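Local coordinates for protein peptidase S15/CocE/NonD (Thaumarchaeota archaeon SCGC AB-539-E09, PDB 4PF1) that acts as a serine aminopeptidase of the alpha/beta-hydrolase fold, probably cleaving residues from the N-terminal end of peptides, at residues A490-S495 with Y555-P560; D500-V505 with A530-G535; V504-D509 with Q575-W580. All blocks are in the same frame, centred on the assembly; numbering follows the deposited sequence.

Contact 1 (A490-S495 with Y555-P560)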
loop_
_atom_site.group_PDB
_atom_site.type_symbol
_atom_site.label_atom_id
_atom_site.label_comp_id
_atom_site.label_asym_id
_atom_site.label_seq_id
_atom_site.Cartn_x
_atom_site.Cartn_y
_atom_site.Cartn_z
ATOM N N ALA A 490 -29.463 -19.463 19.331
ATOM C CA ALA A 490 -30.288 -18.301 19.608
ATOM C C ALA A 490 -31.723 -18.729 19.864
ATOM O O ALA A 490 -32.360 -19.335 18.991
ATOM C CB ALA A 490 -30.226 -17.316 18.447
ATOM N N ARG A 491 -32.211 -18.479 21.087
ATOM C CA ARG A 491 -33.596 -18.746 21.448
ATOM C C ARG A 491 -34.309 -17.420 21.338
ATOM O O ARG A 491 -34.259 -16.609 22.262
ATOM C CB ARG A 491 -33.702 -19.367 22.851
ATOM C CG ARG A 491 -35.085 -19.933 23.156
ATOM C CD ARG A 491 -35.142 -20.595 24.517
ATOM N NE ARG A 491 -35.148 -19.617 25.607
ATOM C CZ ARG A 491 -34.147 -19.448 26.467
ATOM N NH1 ARG A 491 -33.056 -20.201 26.385
ATOM N NH2 ARG A 491 -34.231 -18.528 27.418
ATOM N N LEU A 492 -34.831 -17.133 20.143
ATOM C CA LEU A 492 -35.424 -15.844 19.835
ATOM C C LEU A 492 -36.943 -15.868 19.913
ATOM O O LEU A 492 -37.591 -16.655 19.227
ATOM C CB LEU A 492 -34.966 -15.390 18.433
ATOM C CG LEU A 492 -35.529 -14.057 17.927
ATOM C CD1 LEU A 492 -34.776 -12.874 18.536
ATOM C CD2 LEU A 492 -35.486 -13.993 16.413
ATOM N N PHE A 493 -37.502 -14.979 20.745
ATOM C CA PHE A 493 -38.939 -14.768 20.858
ATOM C C PHE A 493 -39.234 -13.447 20.177
ATOM O O PHE A 493 -38.839 -12.390 20.680
ATOM C CB PHE A 493 -39.394 -14.772 22.329
ATOM C CG PHE A 493 -39.323 -16.120 23.006
ATOM C CD1 PHE A 493 -40.400 -16.997 22.961
ATOM C CD2 PHE A 493 -38.188 -16.506 23.708
ATOM C CE1 PHE A 493 -40.344 -18.234 23.610
ATOM C CE2 PHE A 493 -38.119 -17.756 24.326
ATOM C CZ PHE A 493 -39.201 -18.607 24.283
ATOM N N ALA A 494 -39.811 -13.505 18.974
ATOM C CA ALA A 494 -40.031 -12.298 18.192
ATOM C C ALA A 494 -41.406 -12.246 17.532
ATOM O O ALA A 494 -41.977 -13.280 17.176
ATOM C CB ALA A 494 -38.949 -12.167 17.133
ATOM N N SER A 495 -41.920 -11.023 17.349
ATOM C CA SER A 495 -43.180 -10.771 16.663
ATOM C C SER A 495 -42.953 -9.822 15.492
ATOM O O SER A 495 -42.073 -8.963 15.553
ATOM C CB SER A 495 -44.219 -10.197 17.625
ATOM O OG SER A 495 -43.906 -8.870 18.018
ATOM N N TYR A 555 -38.279 -18.958 17.933
ATOM C CA TYR A 555 -37.362 -19.406 16.886
ATOM C C TYR A 555 -36.134 -20.051 17.508
ATOM O O TYR A 555 -35.610 -19.547 18.504
ATOM C CB TYR A 555 -36.916 -18.221 16.000
ATOM C CG TYR A 555 -38.045 -17.522 15.281
ATOM C CD1 TYR A 555 -38.776 -16.512 15.904
ATOM C CD2 TYR A 555 -38.363 -17.842 13.965
ATOM C CE1 TYR A 555 -39.822 -15.869 15.248
ATOM C CE2 TYR A 555 -39.392 -17.188 13.291
ATOM C CZ TYR A 555 -40.129 -16.213 13.943
ATOM O OH TYR A 555 -41.143 -15.569 13.287
ATOM N N ARG A 556 -35.673 -21.158 16.927
ATOM C CA ARG A 556 -34.448 -21.822 17.355
ATOM C C ARG A 556 -33.433 -21.632 16.246
ATOM O O ARG A 556 -33.630 -22.150 15.144
ATOM C CB ARG A 556 -34.687 -23.310 17.668
ATOM C CG ARG A 556 -33.675 -23.884 18.658
ATOM C CD ARG A 556 -33.760 -25.396 18.752
ATOM N NE ARG A 556 -32.688 -26.047 17.997
ATOM C CZ ARG A 556 -31.591 -26.560 18.546
ATOM N NH1 ARG A 556 -31.420 -26.524 19.862
ATOM N NH2 ARG A 556 -30.663 -27.123 17.785
ATOM N N ILE A 557 -32.415 -20.790 16.484
ATOM C CA ILE A 557 -31.423 -20.477 15.457
ATOM C C ILE A 557 -30.022 -20.930 15.913
ATOM O O ILE A 557 -29.327 -20.186 16.617
ATOM C CB ILE A 557 -31.448 -18.967 15.039
ATOM C CG1 ILE A 557 -32.888 -18.469 14.770
ATOM C CG2 ILE A 557 -30.549 -18.717 13.817
ATOM C CD1 ILE A 557 -33.077 -16.942 14.906
ATOM N N PRO A 558 -29.590 -22.156 15.519
ATOM C CA PRO A 558 -28.219 -22.583 15.846
ATOM C C PRO A 558 -27.228 -21.723 15.070
ATOM O O PRO A 558 -27.480 -21.399 13.908
ATOM C CB PRO A 558 -28.175 -24.059 15.407
ATOM C CG PRO A 558 -29.605 -24.426 15.047
ATOM C CD PRO A 558 -30.273 -23.147 14.667
ATOM N N LEU A 559 -26.153 -21.282 15.730
ATOM C CA LEU A 559 -25.192 -20.376 15.110
ATOM C C LEU A 559 -23.841 -21.063 14.851
ATOM O O LEU A 559 -23.547 -22.073 15.489
ATOM C CB LEU A 559 -25.013 -19.124 15.996
ATOM C CG LEU A 559 -26.264 -18.239 16.157
ATOM C CD1 LEU A 559 -26.154 -17.355 17.379
ATOM C CD2 LEU A 559 -26.524 -17.400 14.907
ATOM N N PRO A 560 -22.999 -20.531 13.919
ATOM C CA PRO A 560 -21.698 -21.180 13.643
ATOM C C PRO A 560 -20.862 -21.425 14.900
ATOM O O PRO A 560 -20.977 -20.691 15.876
ATOM C CB PRO A 560 -21.006 -20.189 12.708
ATOM C CG PRO A 560 -22.114 -19.493 12.015
ATOM C CD PRO A 560 -23.214 -19.364 13.031
HETATM O O HOH W 1 -42.567 -13.609 14.399
#
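Tyr555 places CG anti to its own carbonyl carbon (chi1 -61°), and this turns the phenol ring along strand 489-496, while Leu492 across from it swings CG anti to the backbone N (chi1 179°) and brings CD2 up beside the ring. Leu492 CD2 then lies 4.2 Å from Tyr555 CD1 and 4.1 Å from Ile557 CD1, bridging two residues of the opposite strand. The edge of the phenol ring follows the neighbouring backbone: the carbonyl oxygens of Leu492 and Ala494 both lie near the ring plane, and Ala494 CB packs on Tyr555 CE1. Beyond the ring, a water bonded to Tyr555 OH at 2.7 Å donates to Ala494 O at 2.9 Å, tying the hydroxyl back to the strand. Ala490, paired with Ile557, sets its CB 4.0 Å from Ile557 CB. A phenylalanine at Tyr555 would probably keep the ring packing but leave the bridging water, and through it Ala494 O, without the hydroxyl partner.

The strands are antiparallel neighbours in the C-terminal beta domain. Two hydrogen-bonded pairs, Ala490 with Ile557 and Leu492 with Tyr555, flank the non-hydrogen-bonded pair Arg491 with Arg556. The shortest of the four bonds runs from Tyr555 N to Leu492 O, 2.7 Å. Arg491 points to the other face, where its guanidinium forms salt bridges with Glu621 and Asp405. The chemistry thus divides by face: charge gathers on the Arg491 side, whereas the Leu492 side is an apolar layer whose phenol hydroxyl is satisfied through water.

Contact 2 (D500-V505 with A530-G535)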
loop_
_atom_site.group_PDB
_atom_site.type_symbol
_atom_site.label_atom_id
_atom_site.label_comp_id
_atom_site.label_asym_id
_atom_site.label_seq_id
_atom_site.Cartn_x
_atom_site.Cartn_y
_atom_site.Cartn_z
ATOM N N ASP A 500 -44.389 -12.869 7.032
ATOM C CA ASP A 500 -43.106 -13.544 6.806
ATOM C C ASP A 500 -41.979 -12.630 7.290
ATOM O O ASP A 500 -42.189 -11.421 7.409
ATOM C CB ASP A 500 -42.914 -13.941 5.322
ATOM C CG ASP A 500 -41.940 -15.101 5.095
ATOM O OD1 ASP A 500 -41.155 -15.417 6.022
ATOM O OD2 ASP A 500 -41.947 -15.672 3.987
ATOM N N ALA A 501 -40.810 -13.212 7.643
ATOM C CA ALA A 501 -39.664 -12.447 8.152
ATOM C C ALA A 501 -38.396 -13.256 8.154
ATOM O O ALA A 501 -38.437 -14.463 8.357
ATOM C CB ALA A 501 -39.941 -11.958 9.573
ATOM N N ASP A 502 -37.261 -12.575 7.974
ATOM C CA ASP A 502 -35.924 -13.140 8.120
ATOM C C ASP A 502 -35.358 -12.633 9.424
ATOM O O ASP A 502 -35.585 -11.470 9.768
ATOM C CB ASP A 502 -35.012 -12.731 6.947
ATOM C CG ASP A 502 -35.162 -13.569 5.696
ATOM O OD1 ASP A 502 -35.839 -14.614 5.759
ATOM O OD2 ASP A 502 -34.611 -13.173 4.652
ATOM N N TRP A 503 -34.663 -13.489 10.178
ATOM C CA TRP A 503 -34.073 -13.060 11.436
ATOM C C TRP A 503 -32.582 -13.371 11.432
ATOM O O TRP A 503 -32.186 -14.536 11.360
ATOM C CB TRP A 503 -34.784 -13.700 12.646
ATOM C CG TRP A 503 -36.260 -13.417 12.714
ATOM C CD1 TRP A 503 -37.270 -14.243 12.319
ATOM C CD2 TRP A 503 -36.887 -12.213 13.185
ATOM N NE1 TRP A 503 -38.489 -13.640 12.533
ATOM C CE2 TRP A 503 -38.283 -12.393 13.061
ATOM C CE3 TRP A 503 -36.403 -11.009 13.729
ATOM C CZ2 TRP A 503 -39.203 -11.410 13.454
ATOM C CZ3 TRP A 503 -37.315 -10.036 14.119
ATOM C CH2 TRP A 503 -38.696 -10.234 13.967
ATOM N N VAL A 504 -31.761 -12.311 11.439
ATOM C CA VAL A 504 -30.299 -12.405 11.460
ATOM C C VAL A 504 -29.830 -12.225 12.901
ATOM O O VAL A 504 -30.176 -11.227 13.535
ATOM C CB VAL A 504 -29.633 -11.358 10.516
ATOM C CG1 VAL A 504 -28.111 -11.480 10.536
ATOM C CG2 VAL A 504 -30.167 -11.461 9.094
ATOM N N VAL A 505 -29.069 -13.195 13.427
ATOM C CA VAL A 505 -28.527 -13.112 14.781
ATOM C C VAL A 505 -27.004 -13.111 14.681
ATOM O O VAL A 505 -26.435 -14.012 14.069
ATOM C CB VAL A 505 -29.054 -14.238 15.726
ATOM C CG1 VAL A 505 -28.436 -14.121 17.121
ATOM C CG2 VAL A 505 -30.580 -14.216 15.819
ATOM N N ALA A 530 -22.385 -15.730 13.355
ATOM C CA ALA A 530 -23.634 -15.136 12.897
ATOM C C ALA A 530 -24.328 -15.992 11.850
ATOM O O ALA A 530 -23.665 -16.618 11.021
ATOM C CB ALA A 530 -23.368 -13.751 12.328
ATOM N N ASP A 531 -25.668 -16.003 11.873
ATOM C CA ASP A 531 -26.454 -16.708 10.867
ATOM C C ASP A 531 -27.841 -16.094 10.706
ATOM O O ASP A 531 -28.200 -15.157 11.424
ATOM C CB ASP A 531 -26.542 -18.222 11.142
ATOM C CG ASP A 531 -26.285 -19.045 9.884
ATOM O OD1 ASP A 531 -26.725 -18.615 8.790
ATOM O OD2 ASP A 531 -25.612 -20.089 9.987
ATOM N N ILE A 532 -28.594 -16.594 9.721
ATOM C CA ILE A 532 -29.918 -16.093 9.351
ATOM C C ILE A 532 -30.933 -17.241 9.320
ATOM O O ILE A 532 -30.590 -18.372 8.967
ATOM C CB ILE A 532 -29.828 -15.352 7.970
ATOM C CG1 ILE A 532 -31.199 -14.773 7.512
ATOM C CG2 ILE A 532 -29.181 -16.239 6.886
ATOM C CD1 ILE A 532 -31.134 -13.790 6.319
ATOM N N PHE A 533 -32.186 -16.939 9.683
ATOM C CA PHE A 533 -33.272 -17.905 9.651
ATOM C C PHE A 533 -34.440 -17.329 8.851
ATOM O O PHE A 533 -34.904 -16.230 9.155
ATOM C CB PHE A 533 -33.718 -18.271 11.086
ATOM C CG PHE A 533 -34.630 -19.477 11.182
ATOM C CD1 PHE A 533 -35.963 -19.397 10.790
ATOM C CD2 PHE A 533 -34.168 -20.676 11.710
ATOM C CE1 PHE A 533 -36.800 -20.513 10.868
ATOM C CE2 PHE A 533 -35.013 -21.783 11.811
ATOM C CZ PHE A 533 -36.323 -21.697 11.385
ATOM N N ARG A 534 -34.927 -18.073 7.842
ATOM C CA ARG A 534 -36.093 -17.646 7.064
ATOM C C ARG A 534 -37.349 -18.105 7.806
ATOM O O ARG A 534 -37.619 -19.307 7.892
ATOM C CB ARG A 534 -36.037 -18.174 5.620
ATOM C CG ARG A 534 -37.095 -17.549 4.710
ATOM C CD ARG A 534 -36.559 -17.275 3.324
ATOM N NE ARG A 534 -35.838 -16.002 3.254
ATOM C CZ ARG A 534 -35.236 -15.548 2.159
ATOM N NH1 ARG A 534 -35.247 -16.262 1.041
ATOM N NH2 ARG A 534 -34.606 -14.380 2.177
ATOM N N GLY A 535 -38.051 -17.130 8.393
ATOM C CA GLY A 535 -39.216 -17.307 9.260
ATOM C C GLY A 535 -40.339 -18.204 8.786
ATOM O O GLY A 535 -41.042 -18.786 9.617
#
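Asp502 and Arg534 meet side-on across two antiparallel strands of the four-stranded sheet in the C-terminal non-catalytic domain. Their carboxylate and guanidinium planes lie only 4° apart, so the groups form a flat, two-pronged salt bridge. Arg534 NE reaches Asp502 OD1 at 2.9 Å and NH2 reaches OD2 at 2.8 Å, each on a syn lone pair and each nearly straight. Bends at chi2 and chi3 turn the arginine chain toward Asp502, its non-hydrogen-bonded partner, which brings the NE edge rather than the far end of the guanidinium to the acid. Both groups are buried and have second partners: Asn587 donates to Asp502 OD1, and Asp585 pairs with Arg534 NH1, so the arginine sits between two acids, an environment likely to favour its charged form.

On the same face the salt bridge gives way to hydrocarbon. Val504 CG2 packs 3.7 Å from Ile532 CD1, and Ile532 CD1 also approaches Asp502 OD2. Trp503 and Phe533 occupy the other face as a hydrogen-bonded pair, but the phenyl group leads away from the indole, and their link is through the backbone, with Trp503 N to Phe533 O and Phe533 N to Trp503 O both 2.9 Å. Val505 and Asp531 repeat this pairing two residues further along. There the Asp531 carboxylate accepts from Ile532 N and from His198, turning its charge away from strand 502-510. Where strand 525-534 ends, Gly535 N donates to Ala501 O over 2.7 Å, with an N-H...O angle of 138°.

Contact 3 (V504-D509 with Q575-W580)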
loop_
_atom_site.group_PDB
_atom_site.type_symbol
_atom_site.label_atom_id
_atom_site.label_comp_id
_atom_site.label_asym_id
_atom_site.label_seq_id
_atom_site.Cartn_x
_atom_site.Cartn_y
_atom_site.Cartn_z
ATOM N N VAL A 504 -31.761 -12.311 11.439
ATOM C CA VAL A 504 -30.299 -12.405 11.460
ATOM C C VAL A 504 -29.830 -12.225 12.901
ATOM O O VAL A 504 -30.176 -11.227 13.535
ATOM C CB VAL A 504 -29.633 -11.358 10.516
ATOM C CG1 VAL A 504 -28.111 -11.480 10.536
ATOM C CG2 VAL A 504 -30.167 -11.461 9.094
ATOM N N VAL A 505 -29.069 -13.195 13.427
ATOM C CA VAL A 505 -28.527 -13.112 14.781
ATOM C C VAL A 505 -27.004 -13.111 14.681
ATOM O O VAL A 505 -26.435 -14.012 14.069
ATOM C CB VAL A 505 -29.054 -14.238 15.726
ATOM C CG1 VAL A 505 -28.436 -14.121 17.121
ATOM C CG2 VAL A 505 -30.580 -14.216 15.819
ATOM N N LYS A 506 -26.351 -12.088 15.269
ATOM C CA LYS A 506 -24.888 -11.979 15.253
ATOM C C LYS A 506 -24.303 -11.980 16.656
ATOM O O LYS A 506 -24.799 -11.252 17.522
ATOM C CB LYS A 506 -24.430 -10.690 14.553
ATOM C CG LYS A 506 -25.050 -10.386 13.209
ATOM C CD LYS A 506 -24.470 -9.078 12.708
ATOM C CE LYS A 506 -25.324 -8.421 11.674
ATOM N NZ LYS A 506 -25.003 -6.974 11.546
ATOM N N ILE A 507 -23.218 -12.745 16.870
ATOM C CA ILE A 507 -22.446 -12.716 18.119
ATOM C C ILE A 507 -21.173 -11.947 17.807
ATOM O O ILE A 507 -20.505 -12.243 16.813
ATOM C CB ILE A 507 -22.169 -14.128 18.722
ATOM C CG1 ILE A 507 -23.462 -14.745 19.283
ATOM C CG2 ILE A 507 -21.061 -14.069 19.810
ATOM C CD1 ILE A 507 -23.368 -16.185 19.549
ATOM N N ILE A 508 -20.861 -10.940 18.614
ATOM C CA ILE A 508 -19.729 -10.064 18.356
ATOM C C ILE A 508 -18.827 -9.926 19.587
ATOM O O ILE A 508 -19.314 -9.864 20.721
ATOM C CB ILE A 508 -20.281 -8.675 17.889
ATOM C CG1 ILE A 508 -20.811 -8.730 16.437
ATOM C CG2 ILE A 508 -19.276 -7.535 18.073
ATOM C CD1 ILE A 508 -22.139 -8.012 16.239
ATOM N N ASP A 509 -17.508 -9.851 19.343
ATOM C CA ASP A 509 -16.531 -9.533 20.364
ATOM C C ASP A 509 -16.167 -8.066 20.179
ATOM O O ASP A 509 -15.549 -7.713 19.174
ATOM C CB ASP A 509 -15.288 -10.449 20.268
ATOM C CG ASP A 509 -14.205 -10.159 21.310
ATOM O OD1 ASP A 509 -13.994 -8.972 21.637
ATOM O OD2 ASP A 509 -13.540 -11.111 21.752
ATOM N N GLN A 575 -26.312 -8.608 17.925
ATOM C CA GLN A 575 -26.994 -7.740 16.967
ATOM C C GLN A 575 -28.081 -8.534 16.247
ATOM O O GLN A 575 -27.841 -9.675 15.851
ATOM C CB GLN A 575 -26.005 -7.118 15.965
ATOM C CG GLN A 575 -25.263 -5.898 16.521
ATOM C CD GLN A 575 -24.376 -5.203 15.507
ATOM O OE1 GLN A 575 -24.608 -5.240 14.294
ATOM N NE2 GLN A 575 -23.362 -4.504 15.993
ATOM N N VAL A 576 -29.299 -7.964 16.150
ATOM C CA VAL A 576 -30.433 -8.603 15.465
ATOM C C VAL A 576 -30.977 -7.657 14.367
ATOM O O VAL A 576 -31.222 -6.477 14.622
ATOM C CB VAL A 576 -31.545 -9.079 16.450
ATOM C CG1 VAL A 576 -32.856 -9.393 15.718
ATOM C CG2 VAL A 576 -31.081 -10.294 17.247
ATOM N N GLN A 577 -31.140 -8.191 13.145
ATOM C CA GLN A 577 -31.659 -7.452 11.993
ATOM C C GLN A 577 -32.553 -8.370 11.135
ATOM O O GLN A 577 -32.653 -9.564 11.432
ATOM C CB GLN A 577 -30.515 -6.829 11.171
ATOM C CG GLN A 577 -29.444 -7.812 10.718
ATOM C CD GLN A 577 -28.245 -7.106 10.145
ATOM O OE1 GLN A 577 -27.577 -6.323 10.819
ATOM N NE2 GLN A 577 -27.929 -7.387 8.889
ATOM N N SER A 578 -33.225 -7.813 10.102
ATOM C CA SER A 578 -34.176 -8.581 9.287
ATOM C C SER A 578 -33.786 -8.711 7.795
ATOM O O SER A 578 -34.591 -9.195 6.990
ATOM C CB SER A 578 -35.572 -7.982 9.406
ATOM O OG SER A 578 -36.151 -8.276 10.665
ATOM N N SER A 579 -32.553 -8.317 7.441
ATOM C CA SER A 579 -32.020 -8.428 6.081
ATOM C C SER A 579 -30.492 -8.475 6.110
ATOM O O SER A 579 -29.873 -7.966 7.045
ATOM C CB SER A 579 -32.511 -7.281 5.198
ATOM O OG SER A 579 -32.266 -6.010 5.770
ATOM N N TRP A 580 -29.898 -9.135 5.102
ATOM C CA TRP A 580 -28.456 -9.356 4.928
ATOM C C TRP A 580 -28.197 -9.378 3.420
ATOM O O TRP A 580 -27.959 -10.432 2.833
ATOM C CB TRP A 580 -28.079 -10.700 5.589
ATOM C CG TRP A 580 -26.970 -10.662 6.599
ATOM C CD1 TRP A 580 -26.236 -9.579 6.992
ATOM C CD2 TRP A 580 -26.449 -11.785 7.322
ATOM N NE1 TRP A 580 -25.297 -9.957 7.925
ATOM C CE2 TRP A 580 -25.399 -11.308 8.140
ATOM C CE3 TRP A 580 -26.775 -13.153 7.366
ATOM C CZ2 TRP A 580 -24.678 -12.149 8.996
ATOM C CZ3 TRP A 580 -26.057 -13.985 8.212
ATOM C CH2 TRP A 580 -25.017 -13.485 9.009
#
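Backbone hydrogen bonds join Val504 to Gln577 and Lys506 to Gln575, hydrogen-bonded pairs on the two inner strands, 502-510 and 571-577, of the four-stranded antiparallel sheet in the C-terminal domain, flanking the non-hydrogen-bonded pair Val505 and Val576. Val504 N to Gln577 O, 2.9 Å, is the straightest of the four.

Polar side-chain bonds centre on Lys506. With its chain extended beyond CG, it lays NZ between two amide oxygens of the facing strand: Gln577 OE1 at 2.8 Å, approached from above the carbonyl plane by 54°, and Gln575 OE1 at a longer 3.3 Å. Gln461 supplies a third oxygen to NZ, while Gln575 OE1 also accepts from Thr464 of helix 462-465, which touches all three side chains. Gln577 takes a sterically tight first torsion, CG between its backbone N and carbonyl carbon (chi1 54°), which carries its amide over toward the lysine. Its NE2 donates to Ser579 O at 2.7 Å, fixing the amide so that OE1 faces the ammonium.

Apolar contacts fill in on either side of the lysine. Val504 CG1 stands over the centre of the Trp580 six-membered ring, 3.5 Å from its centroid and 9° off the normal, a CH-pi contact, and Val504 CB packs on Gln577 CG at 3.6 Å. At the other end Ile508 CD1 lies against the Gln575 amide, 3.7 Å from CD.

A buried ammonium is therefore held by neutral amide oxygens, with no carboxylate among these partners; the carbonyl dipoles would be expected to offset part of the cost of burying its charge.

All three contacts lie in the C-terminal non-catalytic domain, with centres 8 to 11 Å apart. Contacts 2 and 3 share strand 502-510, an inner strand of a four-stranded antiparallel sheet, with 525-534 on one side and 571-577 on the other. Contact 1 belongs to a second antiparallel sheet packed against the first: Tyr555 meets Trp503, and Ile557 and Ala490 meet Val505. In sequence, 489-496 precedes 502-510, 525-534, 553-558 and 571-577, so the segments of contact 2 fall between those of contact 1, whereas contacts 1 and 3 alternate. The chain thus passes back and forth between the sheets, joining them into one sandwich-like core.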